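Local atomic coordinates of multifunctional non-homologous end joining DNA repair protein LigD (Mycobacterium tuberculosis, PDB entry 2IRX), a protein that probably repairs DNA double-strand breaks with Ku by non-homologous end joining, through end processing, gap filling and ligation, its polymerase domain being the part present here. Residues A[48-53]-A[113-118]; A[140-145]-A[226-231]. All blocks are in the same frame, centred on the assembly; numbering follows the deposited sequence.

In the fold
Both contacts lie in the primase-polymerase domain of LigD and meet the same GTP, one at its ribose and the other at its phosphates. Contact 1 joins 48-53 to 113-118 in a small antiparallel sheet and offers His114 to the ribose; contact 2 pairs 140-145 with 226-231 in the larger mixed sheet and holds the manganese ion that binds the beta and gamma phosphates. Their centres are 22 Å apart and their nearest atoms about 8 Å, so they do not touch, and the nucleotide spans the gap. The His114 side chain lies about 9 Å from the manganese. In sequence, both segments of contact 1 precede those of contact 2.

Contact 1: residues A[48-53]-A[113-118]; sequences AGRPAT and VHVPQW. With GTP (guanosine-5'-triphosphate), chain C.
His114 and Thr53 are joined through their main chains by two bonds: His114 N gives a practically straight one to Thr53 O (2.8 Å, 179° at the hydrogen), and Thr53 N returns one to His114 O at 2.9 Å. The imidazole leaves the same strand for the nucleotide, where ND1 of His114 lies 2.8 Å from O2' of GTP. That hydroxyl sits at the ring's edge, close to its plane, and either partner could donate. Histidine suits the position because its two nitrogens can be used separately: Glu112 takes NE2, which fixes the ring's rotation and leaves ND1 for the sugar, in line with the substrate-binding role inferred for this residue. Further along, Arg50 NH2 reaches Pro116 O at 3.2 Å, a bent bond with the acceptor lying out of the guanidinium plane. With the chain extended from CG to NE, the head is carried past Val115 to the carbonyl of Pro116, while NH1 is held by Asp291 and Thr135.

Thr53 and His114 form an antiparallel hydrogen-bonded pair between strands 53-56 and 112-115, the two inner strands of a four-stranded sheet; before Thr53 and after Val115 the segments are loop. At the end of strand 112-115, CG2 of Val115, placed between its own backbone N and carbonyl carbon (chi1 -64° puts CG1 opposite the carbonyl), meets CD of Arg50 at 3.8 Å, the side chains crossing at about a right angle. Beyond it the packing is apolar. The compact ring of Pro51 packs against both neighbours: its CG touches CG of Pro116 at 3.7 Å and CH2 of Trp118 at 3.6 Å. Pro116 CG itself rests over one face of the Trp118 indole, offset toward the rim, and Gly236 holds the indole NE1.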
ATOM      1  N   ALA A  48       3.733  -7.947  -7.252  1.00  8.84           N
ATOM      2  CA  ALA A  48       4.142  -8.526  -8.550  1.00  9.17           C
ATOM      3  C   ALA A  48       3.573  -7.764  -9.753  1.00  8.32           C
ATOM      4  O   ALA A  48       2.411  -7.334  -9.749  1.00  7.97           O
ATOM      5  CB  ALA A  48       3.818 -10.035  -8.618  1.00  9.13           C
ATOM      6  N   GLY A  49       4.428  -7.524 -10.754  1.00  8.37           N
ATOM      7  CA  GLY A  49       3.997  -6.838 -11.981  1.00  8.40           C
ATOM      8  C   GLY A  49       3.802  -5.324 -11.854  1.00  7.22           C
ATOM      9  O   GLY A  49       3.394  -4.674 -12.813  1.00  6.91           O
ATOM     10  N   ARG A  50       4.067  -4.758 -10.670  1.00  6.66           N
ATOM     11  CA  ARG A  50       3.829  -3.327 -10.437  1.00  6.32           C
ATOM     12  C   ARG A  50       5.142  -2.569 -10.316  1.00  6.64           C
ATOM     13  O   ARG A  50       6.080  -3.070  -9.687  1.00  6.49           O
ATOM     14  CB  ARG A  50       3.013  -3.095  -9.135  1.00  5.76           C
ATOM     15  CG  ARG A  50       1.669  -3.812  -9.154  1.00  6.63           C
ATOM     16  CD  ARG A  50       0.878  -3.733  -7.846  1.00  6.00           C
ATOM     17  NE  ARG A  50      -0.155  -4.783  -7.859  1.00  7.66           N
ATOM     18  CZ  ARG A  50      -1.353  -4.682  -8.439  1.00  8.13           C
ATOM     19  NH1 ARG A  50      -2.189  -5.718  -8.428  1.00 11.32           N
ATOM     20  NH2 ARG A  50      -1.729  -3.551  -9.015  1.00  7.52           N
ATOM     21  N   PRO A  51       5.189  -1.332 -10.838  1.00  6.68           N
ATOM     22  CA  PRO A  51       6.393  -0.535 -10.575  1.00  6.74           C
ATOM     23  C   PRO A  51       6.442  -0.193  -9.065  1.00  7.22           C
ATOM     24  O   PRO A  51       5.440   0.282  -8.502  1.00  7.33           O
ATOM     25  CB  PRO A  51       6.181   0.726 -11.432  1.00  7.07           C
ATOM     26  CG  PRO A  51       4.656   0.856 -11.546  1.00  6.33           C
ATOM     27  CD  PRO A  51       4.151  -0.572 -11.575  1.00  6.43           C
ATOM     28  N   ALA A  52       7.592  -0.428  -8.428  1.00  7.19           N
ATOM     29  CA  ALA A  52       7.784  -0.154  -7.002  1.00  7.22           C
ATOM     30  C   ALA A  52       8.471   1.201  -6.782  1.00  7.77           C
ATOM     31  O   ALA A  52       9.599   1.415  -7.238  1.00  6.18           O
ATOM     32  CB  ALA A  52       8.612  -1.281  -6.348  1.00  7.65           C
ATOM     33  N   THR A  53       7.752   2.101  -6.123  1.00  7.54           N
ATOM     34  CA  THR A  53       8.298   3.347  -5.596  1.00  7.86           C
ATOM     35  C   THR A  53       8.802   3.085  -4.162  1.00  8.30           C
ATOM     36  O   THR A  53       8.087   2.495  -3.344  1.00  8.99           O
ATOM     37  CB  THR A  53       7.232   4.466  -5.619  1.00  8.53           C
ATOM     38  OG1 THR A  53       6.850   4.727  -6.980  1.00  8.03           O
ATOM     39  CG2 THR A  53       7.752   5.768  -4.967  1.00  7.21           C
ATOM     40  N   VAL A 113       7.251   0.580   0.595  1.00  7.19           N
ATOM     41  CA  VAL A 113       7.143   0.232  -0.812  1.00  7.87           C
ATOM     42  C   VAL A 113       5.734   0.659  -1.243  1.00  7.34           C
ATOM     43  O   VAL A 113       4.721   0.228  -0.644  1.00  7.29           O
ATOM     44  CB  VAL A 113       7.350  -1.294  -1.050  1.00  8.26           C
ATOM     45  CG1 VAL A 113       7.102  -1.637  -2.530  1.00  6.57           C
ATOM     46  CG2 VAL A 113       8.759  -1.752  -0.552  1.00  8.95           C
ATOM     47  N   HIS A 114       5.691   1.556  -2.218  1.00  6.30           N
ATOM     48  CA  HIS A 114       4.424   2.095  -2.749  1.00  7.14           C
ATOM     49  C   HIS A 114       4.206   1.619  -4.202  1.00  7.13           C
ATOM     50  O   HIS A 114       5.145   1.618  -5.002  1.00  7.83           O
ATOM     51  CB  HIS A 114       4.398   3.618  -2.660  1.00  7.16           C
ATOM     52  CG  HIS A 114       4.402   4.146  -1.251  1.00  6.39           C
ATOM     53  ND1 HIS A 114       3.328   4.816  -0.700  1.00  7.23           N
ATOM     54  CD2 HIS A 114       5.356   4.104  -0.282  1.00  8.32           C
ATOM     55  CE1 HIS A 114       3.612   5.167   0.543  1.00  7.00           C
ATOM     56  NE2 HIS A 114       4.838   4.741   0.826  1.00  5.79           N
ATOM     57  N   VAL A 115       2.970   1.239  -4.533  1.00  7.49           N
ATOM     58  CA  VAL A 115       2.646   0.725  -5.889  1.00  7.69           C
ATOM     59  C   VAL A 115       1.291   1.259  -6.386  1.00  8.44           C
ATOM     60  O   VAL A 115       0.402   1.614  -5.552  1.00  7.91           O
ATOM     61  CB  VAL A 115       2.642  -0.851  -5.949  1.00  7.77           C
ATOM     62  CG1 VAL A 115       4.042  -1.443  -5.665  1.00  6.41           C
ATOM     63  CG2 VAL A 115       1.599  -1.443  -4.965  1.00  7.43           C
ATOM     64  N   PRO A 116       1.113   1.291  -7.725  1.00  8.18           N
ATOM     65  CA  PRO A 116      -0.200   1.643  -8.275  1.00  7.63           C
ATOM     66  C   PRO A 116      -1.120   0.420  -8.281  1.00  7.75           C
ATOM     67  O   PRO A 116      -0.673  -0.710  -7.956  1.00  7.34           O
ATOM     68  CB  PRO A 116       0.129   2.099  -9.713  1.00  7.35           C
ATOM     69  CG  PRO A 116       1.276   1.247 -10.117  1.00  7.53           C
ATOM     70  CD  PRO A 116       2.101   1.027  -8.801  1.00  8.38           C
ATOM     71  N   GLN A 117      -2.372   0.618  -8.683  1.00  7.72           N
ATOM     72  CA  GLN A 117      -3.334  -0.466  -8.650  1.00  8.32           C
ATOM     73  C   GLN A 117      -3.432  -1.244  -9.974  1.00  8.53           C
ATOM     74  O   GLN A 117      -4.252  -2.169 -10.088  1.00  9.42           O
ATOM     75  CB  GLN A 117      -4.710   0.064  -8.225  1.00  8.57           C
ATOM     76  CG  GLN A 117      -4.660   0.877  -6.887  1.00  7.55           C
ATOM     77  CD  GLN A 117      -3.830   0.191  -5.839  1.00  7.63           C
ATOM     78  OE1 GLN A 117      -2.836   0.753  -5.347  1.00 10.44           O
ATOM     79  NE2 GLN A 117      -4.225  -1.032  -5.478  1.00  6.01           N
ATOM     80  N   TRP A 118      -2.595  -0.865 -10.944  1.00  9.18           N
ATOM     81  CA  TRP A 118      -2.469  -1.591 -12.215  1.00  9.10           C
ATOM     82  C   TRP A 118      -1.161  -2.365 -12.259  1.00  9.49           C
ATOM     83  O   TRP A 118      -0.205  -2.012 -11.552  1.00  8.82           O
ATOM     84  CB  TRP A 118      -2.505  -0.634 -13.413  1.00  9.83           C
ATOM     85  CG  TRP A 118      -1.523   0.547 -13.365  1.00  9.74           C
ATOM     86  CD1 TRP A 118      -1.802   1.819 -12.939  1.00 10.70           C
ATOM     87  CD2 TRP A 118      -0.134   0.562 -13.779  1.00 11.27           C
ATOM     88  NE1 TRP A 118      -0.679   2.612 -13.024  1.00 11.17           N
ATOM     89  CE2 TRP A 118       0.350   1.879 -13.564  1.00 10.82           C
ATOM     90  CE3 TRP A 118       0.747  -0.408 -14.305  1.00  8.45           C
ATOM     91  CZ2 TRP A 118       1.687   2.253 -13.849  1.00 10.27           C
ATOM     92  CZ3 TRP A 118       2.070  -0.032 -14.598  1.00  9.68           C
ATOM     93  CH2 TRP A 118       2.518   1.282 -14.374  1.00  9.64           C
TER
HETATM   94  PG  GTP C 305      -2.251   7.509   6.829  1.00 15.17           P
HETATM   95  O1G GTP C 305      -3.014   6.386   7.423  1.00 15.05           O
HETATM   96  O2G GTP C 305      -3.152   8.434   6.038  1.00 12.82           O
HETATM   97  O3G GTP C 305      -1.429   8.242   7.853  1.00 16.03           O
HETATM   98  O3B GTP C 305      -1.164   6.780   5.865  1.00 15.64           O
HETATM   99  PB  GTP C 305      -1.173   6.617   4.270  1.00 14.15           P
HETATM  100  O1B GTP C 305      -2.553   6.462   3.719  1.00 12.98           O
HETATM  101  O2B GTP C 305      -0.346   5.448   3.895  1.00 12.25           O
HETATM  102  O3A GTP C 305      -0.646   8.045   3.800  1.00 15.65           O
HETATM  103  PA  GTP C 305       0.748   8.547   3.168  1.00 16.01           P
HETATM  104  O1A GTP C 305       1.890   7.644   3.553  1.00 16.23           O
HETATM  105  O2A GTP C 305       0.884   9.972   3.652  1.00 13.26           O
HETATM  106  O5' GTP C 305       0.489   8.499   1.599  1.00 16.56           O
HETATM  107  C5' GTP C 305      -0.593   9.192   0.965  1.00 15.38           C
HETATM  108  C4' GTP C 305      -0.351   9.237  -0.550  1.00 15.70           C
HETATM  109  O4' GTP C 305       0.885   9.857  -0.905  1.00 13.85           O
HETATM  110  C3' GTP C 305      -0.295   7.850  -1.162  1.00 13.07           C
HETATM  111  O3' GTP C 305      -0.790   8.017  -2.463  1.00 15.97           O
HETATM  112  C2' GTP C 305       1.207   7.533  -1.223  1.00 13.79           C
HETATM  113  O2' GTP C 305       1.658   6.584  -2.180  1.00 13.13           O
HETATM  114  C1' GTP C 305       1.800   8.908  -1.484  1.00 15.46           C
HETATM  115  N9  GTP C 305       3.053   9.265  -0.795  1.00 16.13           N
HETATM  116  C8  GTP C 305       3.496   8.912   0.455  1.00 17.03           C
HETATM  117  N7  GTP C 305       4.659   9.566   0.669  1.00 18.56           N
HETATM  118  C5  GTP C 305       4.928  10.351  -0.408  1.00 17.01           C
HETATM  119  C6  GTP C 305       5.970  11.241  -0.702  1.00 17.69           C
HETATM  120  O6  GTP C 305       6.894  11.414   0.097  1.00 15.70           O
HETATM  121  N1  GTP C 305       5.945  11.932  -1.911  1.00 17.45           N
HETATM  122  C2  GTP C 305       4.916  11.752  -2.820  1.00 17.74           C
HETATM  123  N2  GTP C 305       4.930  12.415  -3.986  1.00 17.98           N
HETATM  124  N3  GTP C 305       3.884  10.860  -2.524  1.00 16.69           N
HETATM  125  C4  GTP C 305       3.906  10.179  -1.327  1.00 17.20           C

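Contact 2: residues A[140-145]-A[226-231]; sequences DLDPGE and KVFVDW. With MN (manganese (II) ion), chain B; GTP (guanosine-5'-triphosphate), chain C.
Asp140 OD2 and Asp230 OD2, 4.2 Å apart across two paired strands, are both hydrogen-bonded by Gln233 NE2, while Ser232 OG bonds to Asp230 OD1. The other oxygen of Asp140, OD1, binds the manganese ion at 2.2 Å, as does OD1 of Asp142. O2G and O1B of GTP and waters 1 and 2 complete a shell of six oxygens. Water 1 also lies within hydrogen-bonding distance of Asp140 OD2 (2.7 Å) and Asp142 OD2, while water 2 donates to Leu141 O and GTP O1G. The two carboxylates can face one ion because they stand on the same side of strand 129-143, two residues apart: Asp140 has CG opposite its backbone N (chi1 178°), Asp142 opposite its carbonyl carbon (chi1 -68°).

Strand 227-230 runs antiparallel beside them. Asp140 pairs with Asp230 and Asp142 with Phe228, each through two main-chain bonds, such as Asp230 N to Asp140 O at 2.8 Å; Gly144 N to Lys226 O continues the ladder past the strand end. On the other face Leu141 CB and Val227 CG1 meet at 3.8 Å, and helix 149-164 covers Val227 and Val229.

Asp230 shares the carboxylate face, and water 3 sits between its OD2 (2.6 Å) and Asp142 OD2. With Asp230 predicted to join Asp140 and Asp142 around a second manganese, this triad is consistent with the two-metal nucleotidyl transfer of primase-polymerases, of which one metal is bound here.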
ATOM      1  N   ASP A 140      -8.503   5.031   0.311  1.00  6.90           N
ATOM      2  CA  ASP A 140      -7.621   5.516   1.345  1.00  7.35           C
ATOM      3  C   ASP A 140      -8.499   6.329   2.313  1.00  7.36           C
ATOM      4  O   ASP A 140      -8.981   7.416   1.984  1.00  6.76           O
ATOM      5  CB  ASP A 140      -6.495   6.337   0.682  1.00  7.57           C
ATOM      6  CG  ASP A 140      -5.516   6.948   1.687  1.00  8.61           C
ATOM      7  OD1 ASP A 140      -5.575   6.619   2.886  1.00  8.25           O
ATOM      8  OD2 ASP A 140      -4.648   7.762   1.268  1.00  9.44           O
ATOM      9  N   LEU A 141      -8.726   5.785   3.502  1.00  6.92           N
ATOM     10  CA  LEU A 141      -9.606   6.449   4.480  1.00  6.82           C
ATOM     11  C   LEU A 141      -8.760   7.177   5.528  1.00  6.50           C
ATOM     12  O   LEU A 141      -8.039   6.526   6.307  1.00  5.81           O
ATOM     13  CB  LEU A 141     -10.519   5.430   5.190  1.00  7.08           C
ATOM     14  CG  LEU A 141     -11.823   4.970   4.505  1.00  8.99           C
ATOM     15  CD1 LEU A 141     -11.600   4.409   3.103  1.00  8.45           C
ATOM     16  CD2 LEU A 141     -12.582   3.961   5.373  1.00  6.96           C
ATOM     17  N   ASP A 142      -8.907   8.506   5.567  1.00  6.31           N
ATOM     18  CA  ASP A 142      -8.186   9.388   6.493  1.00  6.76           C
ATOM     19  C   ASP A 142      -9.121  10.003   7.531  1.00  6.94           C
ATOM     20  O   ASP A 142     -10.081  10.666   7.165  1.00  6.90           O
ATOM     21  CB  ASP A 142      -7.547  10.541   5.713  1.00  7.43           C
ATOM     22  CG  ASP A 142      -6.427  10.071   4.812  1.00  8.59           C
ATOM     23  OD1 ASP A 142      -5.990   8.935   5.004  1.00  6.85           O
ATOM     24  OD2 ASP A 142      -6.020  10.817   3.905  1.00 10.83           O
ATOM     25  N   PRO A 143      -8.800   9.833   8.818  1.00  7.29           N
ATOM     26  CA  PRO A 143      -9.579  10.444   9.900  1.00  7.33           C
ATOM     27  C   PRO A 143      -9.280  11.945  10.015  1.00  7.76           C
ATOM     28  O   PRO A 143      -8.110  12.355  10.060  1.00  7.62           O
ATOM     29  CB  PRO A 143      -9.121   9.664  11.142  1.00  8.10           C
ATOM     30  CG  PRO A 143      -7.705   9.256  10.821  1.00  6.79           C
ATOM     31  CD  PRO A 143      -7.658   9.041   9.326  1.00  7.54           C
ATOM     32  N   GLY A 144     -10.335  12.757  10.018  1.00  6.72           N
ATOM     33  CA  GLY A 144     -10.214  14.167  10.326  1.00  7.00           C
ATOM     34  C   GLY A 144      -9.931  14.287  11.806  1.00  7.18           C
ATOM     35  O   GLY A 144      -9.945  13.280  12.530  1.00  6.59           O
ATOM     36  N   GLU A 145      -9.686  15.513  12.260  1.00  8.20           N
ATOM     37  CA  GLU A 145      -9.534  15.778  13.691  1.00  8.80           C
ATOM     38  C   GLU A 145     -10.705  15.220  14.497  1.00  8.18           C
ATOM     39  O   GLU A 145     -11.876  15.376  14.122  1.00  7.67           O
ATOM     40  CB  GLU A 145      -9.412  17.274  13.965  1.00  9.68           C
ATOM     41  CG  GLU A 145      -8.152  17.897  13.420  1.00 13.70           C
ATOM     42  CD  GLU A 145      -8.159  19.399  13.579  1.00 18.54           C
ATOM     43  OE1 GLU A 145      -7.991  19.877  14.726  1.00 19.98           O
ATOM     44  OE2 GLU A 145      -8.344  20.101  12.557  1.00 21.41           O
ATOM     45  N   LYS A 226     -14.881  14.081  10.285  1.00 13.03           N
ATOM     46  CA  LYS A 226     -15.252  13.276   9.115  1.00 12.01           C
ATOM     47  C   LYS A 226     -14.111  12.330   8.711  1.00 11.65           C
ATOM     48  O   LYS A 226     -12.951  12.605   8.984  1.00 11.84           O
ATOM     49  CB  LYS A 226     -15.597  14.168   7.922  1.00 11.71           C
ATOM     50  CG  LYS A 226     -16.821  15.058   8.122  1.00 11.94           C
ATOM     51  CD  LYS A 226     -17.056  15.880   6.897  1.00 12.38           C
ATOM     52  CE  LYS A 226     -17.960  17.063   7.182  1.00 14.73           C
ATOM     53  NZ  LYS A 226     -17.706  18.100   6.147  1.00 19.84           N
ATOM     54  N   VAL A 227     -14.473  11.228   8.066  1.00 11.85           N
ATOM     55  CA  VAL A 227     -13.508  10.376   7.376  1.00 11.84           C
ATOM     56  C   VAL A 227     -13.470  10.847   5.916  1.00 11.70           C
ATOM     57  O   VAL A 227     -14.500  10.860   5.224  1.00 12.57           O
ATOM     58  CB  VAL A 227     -13.921   8.881   7.419  1.00 11.41           C
ATOM     59  CG1 VAL A 227     -13.015   8.028   6.499  1.00 14.88           C
ATOM     60  CG2 VAL A 227     -13.899   8.333   8.864  1.00 11.98           C
ATOM     61  N   PHE A 228     -12.292  11.254   5.457  1.00 11.39           N
ATOM     62  CA  PHE A 228     -12.093  11.544   4.046  1.00 10.95           C
ATOM     63  C   PHE A 228     -11.842  10.221   3.314  1.00 11.00           C
ATOM     64  O   PHE A 228     -10.903   9.484   3.641  1.00 11.51           O
ATOM     65  CB  PHE A 228     -10.943  12.540   3.868  1.00 11.17           C
ATOM     66  CG  PHE A 228     -10.434  12.679   2.454  1.00 11.22           C
ATOM     67  CD1 PHE A 228     -11.311  12.769   1.363  1.00 12.19           C
ATOM     68  CD2 PHE A 228      -9.062  12.780   2.216  1.00 10.50           C
ATOM     69  CE1 PHE A 228     -10.822  12.916   0.063  1.00 10.77           C
ATOM     70  CE2 PHE A 228      -8.561  12.934   0.919  1.00  9.33           C
ATOM     71  CZ  PHE A 228      -9.444  13.001  -0.166  1.00 12.20           C
ATOM     72  N   VAL A 229     -12.728   9.899   2.378  1.00 11.02           N
ATOM     73  CA  VAL A 229     -12.631   8.660   1.623  1.00 10.77           C
ATOM     74  C   VAL A 229     -11.939   9.053   0.334  1.00 11.36           C
ATOM     75  O   VAL A 229     -12.566   9.546  -0.601  1.00 10.63           O
ATOM     76  CB  VAL A 229     -14.034   8.026   1.345  1.00 11.75           C
ATOM     77  CG1 VAL A 229     -13.923   6.819   0.378  1.00 12.08           C
ATOM     78  CG2 VAL A 229     -14.734   7.641   2.637  1.00 10.41           C
ATOM     79  N   ASP A 230     -10.621   8.864   0.304  1.00 10.44           N
ATOM     80  CA  ASP A 230      -9.829   9.260  -0.853  1.00 11.11           C
ATOM     81  C   ASP A 230      -9.908   8.169  -1.920  1.00 10.73           C
ATOM     82  O   ASP A 230      -9.387   7.074  -1.750  1.00 11.02           O
ATOM     83  CB  ASP A 230      -8.391   9.583  -0.441  1.00 11.79           C
ATOM     84  CG  ASP A 230      -7.588  10.304  -1.531  1.00 11.86           C
ATOM     85  OD1 ASP A 230      -8.052  10.461  -2.675  1.00 12.05           O
ATOM     86  OD2 ASP A 230      -6.457  10.689  -1.219  1.00 11.99           O
ATOM     87  N   TRP A 231     -10.583   8.517  -3.009  1.00  9.94           N
ATOM     88  CA  TRP A 231     -10.816   7.638  -4.165  1.00 10.26           C
ATOM     89  C   TRP A 231      -9.796   7.860  -5.298  1.00 10.17           C
ATOM     90  O   TRP A 231      -9.794   7.134  -6.306  1.00 11.08           O
ATOM     91  CB  TRP A 231     -12.229   7.943  -4.712  1.00 10.15           C
ATOM     92  CG  TRP A 231     -12.460   9.437  -4.837  1.00 10.35           C
ATOM     93  CD1 TRP A 231     -13.039  10.270  -3.894  1.00 10.21           C
ATOM     94  CD2 TRP A 231     -12.089  10.284  -5.941  1.00 10.69           C
ATOM     95  NE1 TRP A 231     -13.039  11.576  -4.352  1.00  8.91           N
ATOM     96  CE2 TRP A 231     -12.464  11.612  -5.599  1.00 10.57           C
ATOM     97  CE3 TRP A 231     -11.450  10.056  -7.173  1.00 10.90           C
ATOM     98  CZ2 TRP A 231     -12.260  12.706  -6.471  1.00 11.83           C
ATOM     99  CZ3 TRP A 231     -11.222  11.156  -8.033  1.00 11.63           C
ATOM    100  CH2 TRP A 231     -11.629  12.454  -7.673  1.00 11.71           C
TER
HETATM  101 MN    MN B 304      -4.326   7.731   4.320  1.00 16.64          MN
HETATM  102  PG  GTP C 305      -2.251   7.509   6.829  1.00 15.17           P
HETATM  103  O1G GTP C 305      -3.014   6.386   7.423  1.00 15.05           O
HETATM  104  O2G GTP C 305      -3.152   8.434   6.038  1.00 12.82           O
HETATM  105  O3G GTP C 305      -1.429   8.242   7.853  1.00 16.03           O
HETATM  106  O3B GTP C 305      -1.164   6.780   5.865  1.00 15.64           O
HETATM  107  PB  GTP C 305      -1.173   6.617   4.270  1.00 14.15           P
HETATM  108  O1B GTP C 305      -2.553   6.462   3.719  1.00 12.98           O
HETATM  109  O2B GTP C 305      -0.346   5.448   3.895  1.00 12.25           O
HETATM  110  O3A GTP C 305      -0.646   8.045   3.800  1.00 15.65           O
HETATM  111  PA  GTP C 305       0.748   8.547   3.168  1.00 16.01           P
HETATM  112  O1A GTP C 305       1.890   7.644   3.553  1.00 16.23           O
HETATM  113  O2A GTP C 305       0.884   9.972   3.652  1.00 13.26           O
HETATM  114  O5' GTP C 305       0.489   8.499   1.599  1.00 16.56           O
HETATM  115  C5' GTP C 305      -0.593   9.192   0.965  1.00 15.38           C
HETATM  116  C4' GTP C 305      -0.351   9.237  -0.550  1.00 15.70           C
HETATM  117  O4' GTP C 305       0.885   9.857  -0.905  1.00 13.85           O
HETATM  118  C3' GTP C 305      -0.295   7.850  -1.162  1.00 13.07           C
HETATM  119  O3' GTP C 305      -0.790   8.017  -2.463  1.00 15.97           O
HETATM  120  C2' GTP C 305       1.207   7.533  -1.223  1.00 13.79           C
HETATM  121  O2' GTP C 305       1.658   6.584  -2.180  1.00 13.13           O
HETATM  122  C1' GTP C 305       1.800   8.908  -1.484  1.00 15.46           C
HETATM  123  N9  GTP C 305       3.053   9.265  -0.795  1.00 16.13           N
HETATM  124  C8  GTP C 305       3.496   8.912   0.455  1.00 17.03           C
HETATM  125  N7  GTP C 305       4.659   9.566   0.669  1.00 18.56           N
HETATM  126  C5  GTP C 305       4.928  10.351  -0.408  1.00 17.01           C
HETATM  127  C6  GTP C 305       5.970  11.241  -0.702  1.00 17.69           C
HETATM  128  O6  GTP C 305       6.894  11.414   0.097  1.00 15.70           O
HETATM  129  N1  GTP C 305       5.945  11.932  -1.911  1.00 17.45           N
HETATM  130  C2  GTP C 305       4.916  11.752  -2.820  1.00 17.74           C
HETATM  131  N2  GTP C 305       4.930  12.415  -3.986  1.00 17.98           N
HETATM  132  N3  GTP C 305       3.884  10.860  -2.524  1.00 16.69           N
HETATM  133  C4  GTP C 305       3.906  10.179  -1.327  1.00 17.20           C
HETATM  134  O   HOH W   1      -3.739   9.465   3.164  1.00 15.81           O
HETATM  135  O   HOH W   2      -5.243   5.869   5.722  1.00 15.69           O
HETATM  136  O   HOH W   3      -5.398  10.957   1.114  1.00 23.19           O